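Local atomic coordinates of phosphodiesterase (Candida albicans, PDB entry 6CPU), a protein that belongs to the cyclic nucleotide phosphodiesterase family of the HD clan, a largely helical metalloprotein with zinc and magnesium ions bound in the model. Residues 125-128 and 129-133; 485-488 and 489-493. All blocks are in the same frame, centred on the assembly; numbering follows the deposited sequence.

Contact 1: residues 125-128 and 129-133; sequences TNRI and SRVGN
Asn126 and Ser129 meet where helix 127-135 begins, and the capping bonds come first. Asn126 OD1 takes the backbone N of Ser129 at 3.1 Å, in the amide plane and on a lone pair, and adds a weak bond from Ile128 N. With CG anti to its own backbone N (chi1 175°), the amide swings over the start of the helix, where OD1 meets the N-H groups of Ile128 and Ser129; its ND2 is spent on Lys504 O. Behind the cap, the helical bonds start with Arg130 N to Asn126 O at 2.9 Å and continue through Val131 N to Arg127 O and Gly132 N to Ile128 O.

The second group is built round two guanidinium groups. Arg130 lays one face over the backbone of Arg127, whose CA sits 3.3 Å above the plane toward the rim, while NH1 reaches Thr125 O edge-on in a weak bond of 2.9 Å and also bonds Leu124 O. Arg127 crosses it nearly at right angles, the two planes 57° apart, and its own face rests on Val131 CG2, 3.5 Å above its centre. Asp41 forms salt bridges with both arginines and Asp505 with Arg130, which would offset their like charges, while Asn271 OD1 takes Arg127 NH2. Asn126 is thus a classic asparagine N-cap, opening a short helix that follows closely on helix 110-124.

Contact 2: residues 485-488 and 489-493; sequences AEVE and LLKSV
Val487 and Lys491 lie one turn apart on helix 470-495, and their touch belongs to the close-packed part of this stretch. Lys491 N points at Val487 O over 3.0 Å with an almost straight N-H...O angle of 172°, and the lysine chain then runs past the valine, its CE 3.9 Å from Val487 CG1. Lys491 also packs on Phe360, as does Leu490, whose backbone N bonds Glu486 O at 2.9 Å. The Glu486 carboxylate is engaged by Arg127, in a salt bridge, and by Tyr508 OH, in a hydrogen bond.

The looser side carries Glu488 and Ser492. Bent at chi2 (-58°), the glutamate chain folds back so that OE2 meets Lys491 NZ at 3.1 Å, on the syn side but 35° out of the carboxylate plane. The other oxygen, OE1, receives a hydrogen bond from a water at 2.8 Å. That water donates its second hydrogen to Glu488 O and accepts from Ser492 OG, so the backbone oxygen holds both the water and Ser492 N. Both glutamate oxygens therefore have partners, one ionic and one neutral; the nearby ammonium would be expected to stabilise the carboxylate's negative charge.

Following the chain from the N terminus, contact 1 comes first, at the turn between helix 110-124 and helix 127-135; contact 2 lies far downstream, within the long helix 470-495. Each is local and closes no large loop, and they stand in series, neither nested nor crossed. In space their centres are only 11 Å apart. Arg127 NE forms a 2.8 Å salt bridge with Glu486 OE1, and next to it Ile128 and Val131 pack against Leu490, with Val131 CG1 3.7 Å from Leu490 CD2. Together these ties hold the short helix 127-135 against helix 470-495, which belongs to the phosphodiesterase part of the protein.

Contact 1: residues 125-128 and 129-133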
loop_
_atom_site.group_PDB
_atom_site.type_symbol
_atom_site.label_atom_id
_atom_site.label_comp_id
_atom_site.label_asym_id
_atom_site.label_seq_id
_atom_site.Cartn_x
_atom_site.Cartn_y
_atom_site.Cartn_z
ATOM N N THR A 125 5.094 6.755 -20.794
ATOM C CA THR A 125 3.738 7.050 -21.241
ATOM C C THR A 125 2.755 5.914 -21.000
ATOM O O THR A 125 1.641 6.151 -20.513
ATOM C CB THR A 125 3.734 7.453 -22.734
ATOM O OG1 THR A 125 4.573 8.598 -22.899
ATOM C CG2 THR A 125 2.320 7.785 -23.213
ATOM N N ASN A 126 3.174 4.692 -21.326
ATOM C CA ASN A 126 2.305 3.522 -21.333
ATOM C C ASN A 126 2.501 2.636 -20.110
ATOM O O ASN A 126 3.633 2.379 -19.685
ATOM C CB ASN A 126 2.525 2.710 -22.623
ATOM C CG ASN A 126 1.737 1.415 -22.645
ATOM O OD1 ASN A 126 2.178 0.399 -22.120
ATOM N ND2 ASN A 126 0.563 1.441 -23.285
ATOM N N ARG A 127 1.378 2.204 -19.540
ATOM C CA ARG A 127 1.331 1.388 -18.325
ATOM C C ARG A 127 2.147 0.114 -18.421
ATOM O O ARG A 127 2.835 -0.270 -17.473
ATOM C CB ARG A 127 -0.133 1.066 -17.993
ATOM C CG ARG A 127 -0.385 -0.008 -16.951
ATOM C CD ARG A 127 -0.023 0.411 -15.532
ATOM N NE ARG A 127 -0.125 -0.722 -14.625
ATOM C CZ ARG A 127 0.286 -0.736 -13.357
ATOM N NH1 ARG A 127 0.816 0.345 -12.792
ATOM N NH2 ARG A 127 0.152 -1.839 -12.648
ATOM N N ILE A 128 2.092 -0.546 -19.572
ATOM C CA ILE A 128 2.796 -1.804 -19.722
ATOM C C ILE A 128 4.293 -1.548 -19.803
ATOM O O ILE A 128 5.075 -2.306 -19.230
ATOM C CB ILE A 128 2.291 -2.606 -20.954
ATOM C CG1 ILE A 128 0.767 -2.798 -20.872
ATOM C CG2 ILE A 128 2.997 -3.943 -21.053
ATOM C CD1 ILE A 128 0.249 -3.595 -19.699
ATOM N N SER A 129 4.690 -0.476 -20.484
ATOM C CA SER A 129 6.088 -0.028 -20.487
ATOM C C SER A 129 6.576 0.252 -19.050
ATOM O O SER A 129 7.688 -0.138 -18.670
ATOM C CB SER A 129 6.228 1.238 -21.323
ATOM O OG SER A 129 7.575 1.651 -21.476
ATOM N N ARG A 130 5.745 0.943 -18.284
ATOM C CA ARG A 130 6.108 1.333 -16.905
ATOM C C ARG A 130 6.372 0.121 -16.009
ATOM O O ARG A 130 7.357 0.086 -15.259
ATOM C CB ARG A 130 5.035 2.204 -16.281
ATOM C CG ARG A 130 4.977 3.619 -16.816
ATOM C CD ARG A 130 4.132 4.537 -15.944
ATOM N NE ARG A 130 2.726 4.158 -15.831
ATOM C CZ ARG A 130 1.774 4.444 -16.718
ATOM N NH1 ARG A 130 2.051 5.074 -17.855
ATOM N NH2 ARG A 130 0.525 4.059 -16.461
ATOM N N VAL A 131 5.501 -0.879 -16.085
ATOM C CA VAL A 131 5.647 -2.083 -15.283
ATOM C C VAL A 131 6.917 -2.833 -15.702
ATOM O O VAL A 131 7.639 -3.346 -14.860
ATOM C CB VAL A 131 4.388 -2.985 -15.360
ATOM C CG1 VAL A 131 4.608 -4.284 -14.602
ATOM C CG2 VAL A 131 3.156 -2.251 -14.830
ATOM N N GLY A 132 7.181 -2.903 -17.002
ATOM C CA GLY A 132 8.415 -3.519 -17.483
ATOM C C GLY A 132 9.664 -2.812 -16.959
ATOM O O GLY A 132 10.653 -3.475 -16.626
ATOM N N ASN A 133 9.618 -1.487 -16.897
ATOM C CA ASN A 133 10.742 -0.695 -16.368
ATOM C C ASN A 133 10.994 -1.084 -14.907
ATOM O O ASN A 133 12.136 -1.389 -14.529
ATOM C CB ASN A 133 10.471 0.810 -16.385
ATOM C CG ASN A 133 10.327 1.414 -17.781
ATOM O OD1 ASN A 133 10.933 0.980 -18.764
ATOM N ND2 ASN A 133 9.546 2.494 -17.842
#

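Contact 2: residues 485-488 and 489-493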
loop_
_atom_site.group_PDB
_atom_site.type_symbol
_atom_site.label_atom_id
_atom_site.label_comp_id
_atom_site.label_asym_id
_atom_site.label_seq_id
_atom_site.Cartn_x
_atom_site.Cartn_y
_atom_site.Cartn_z
ATOM N N ALA A 485 -5.099 -9.025 -16.465
ATOM C CA ALA A 485 -5.045 -8.777 -17.915
ATOM C C ALA A 485 -3.824 -7.956 -18.332
ATOM O O ALA A 485 -3.259 -8.172 -19.399
ATOM C CB ALA A 485 -6.322 -8.083 -18.388
ATOM N N GLU A 486 -3.429 -6.996 -17.491
ATOM C CA GLU A 486 -2.208 -6.235 -17.746
ATOM C C GLU A 486 -0.971 -7.137 -17.691
ATOM O O GLU A 486 -0.069 -6.994 -18.512
ATOM C CB GLU A 486 -2.078 -5.068 -16.757
ATOM C CG GLU A 486 -3.131 -3.968 -16.944
ATOM C CD GLU A 486 -2.885 -2.756 -16.038
ATOM O OE1 GLU A 486 -1.923 -2.829 -15.238
ATOM O OE2 GLU A 486 -3.626 -1.742 -16.138
ATOM N N VAL A 487 -0.926 -8.057 -16.735
ATOM C CA VAL A 487 0.205 -8.988 -16.649
ATOM C C VAL A 487 0.264 -9.876 -17.903
ATOM O O VAL A 487 1.338 -10.106 -18.467
ATOM C CB VAL A 487 0.163 -9.833 -15.362
ATOM C CG1 VAL A 487 1.283 -10.866 -15.344
ATOM C CG2 VAL A 487 0.298 -8.928 -14.138
ATOM N N GLU A 488 -0.898 -10.329 -18.375
ATOM C CA GLU A 488 -0.946 -11.108 -19.623
ATOM C C GLU A 488 -0.430 -10.298 -20.813
ATOM O O GLU A 488 0.276 -10.824 -21.663
ATOM C CB GLU A 488 -2.372 -11.618 -19.885
ATOM C CG GLU A 488 -2.822 -12.703 -18.928
ATOM C CD GLU A 488 -1.907 -13.913 -18.937
ATOM O OE1 GLU A 488 -1.495 -14.326 -20.039
ATOM O OE2 GLU A 488 -1.582 -14.448 -17.850
ATOM N N LEU A 489 -0.751 -9.007 -20.860
ATOM C CA LEU A 489 -0.310 -8.150 -21.946
ATOM C C LEU A 489 1.210 -7.902 -21.868
ATOM O O LEU A 489 1.895 -7.880 -22.882
ATOM C CB LEU A 489 -1.093 -6.842 -21.901
ATOM C CG LEU A 489 -1.160 -5.924 -23.101
ATOM C CD1 LEU A 489 -1.554 -6.669 -24.377
ATOM C CD2 LEU A 489 -2.176 -4.830 -22.794
ATOM N N LEU A 490 1.731 -7.722 -20.656
ATOM C CA LEU A 490 3.178 -7.567 -20.479
ATOM C C LEU A 490 3.944 -8.811 -20.934
ATOM O O LEU A 490 4.938 -8.695 -21.631
ATOM C CB LEU A 490 3.494 -7.273 -19.022
ATOM C CG LEU A 490 4.980 -7.140 -18.689
ATOM C CD1 LEU A 490 5.660 -6.098 -19.546
ATOM C CD2 LEU A 490 5.106 -6.823 -17.200
ATOM N N LYS A 491 3.467 -9.990 -20.544
ATOM C CA LYS A 491 4.053 -11.251 -21.009
ATOM C C LYS A 491 4.073 -11.336 -22.544
ATOM O O LYS A 491 5.078 -11.723 -23.144
ATOM C CB LYS A 491 3.295 -12.446 -20.445
ATOM C CG LYS A 491 3.407 -12.679 -18.946
ATOM C CD LYS A 491 2.861 -14.062 -18.635
ATOM C CE LYS A 491 2.208 -14.177 -17.277
ATOM N NZ LYS A 491 1.287 -15.351 -17.259
ATOM N N SER A 492 2.973 -10.956 -23.182
ATOM C CA SER A 492 2.918 -10.976 -24.650
ATOM C C SER A 492 3.896 -9.986 -25.284
ATOM O O SER A 492 4.535 -10.300 -26.288
ATOM C CB SER A 492 1.482 -10.758 -25.144
ATOM O OG SER A 492 0.643 -11.792 -24.653
ATOM N N VAL A 493 4.066 -8.806 -24.682
ATOM C CA VAL A 493 5.051 -7.846 -25.175
ATOM C C VAL A 493 6.456 -8.447 -25.081
ATOM O O VAL A 493 7.240 -8.354 -26.018
ATOM C CB VAL A 493 5.022 -6.511 -24.370
ATOM C CG1 VAL A 493 6.220 -5.636 -24.717
ATOM C CG2 VAL A 493 3.731 -5.758 -24.600
HETATM O O HOH W 1 -0.010 -13.445 -22.219
#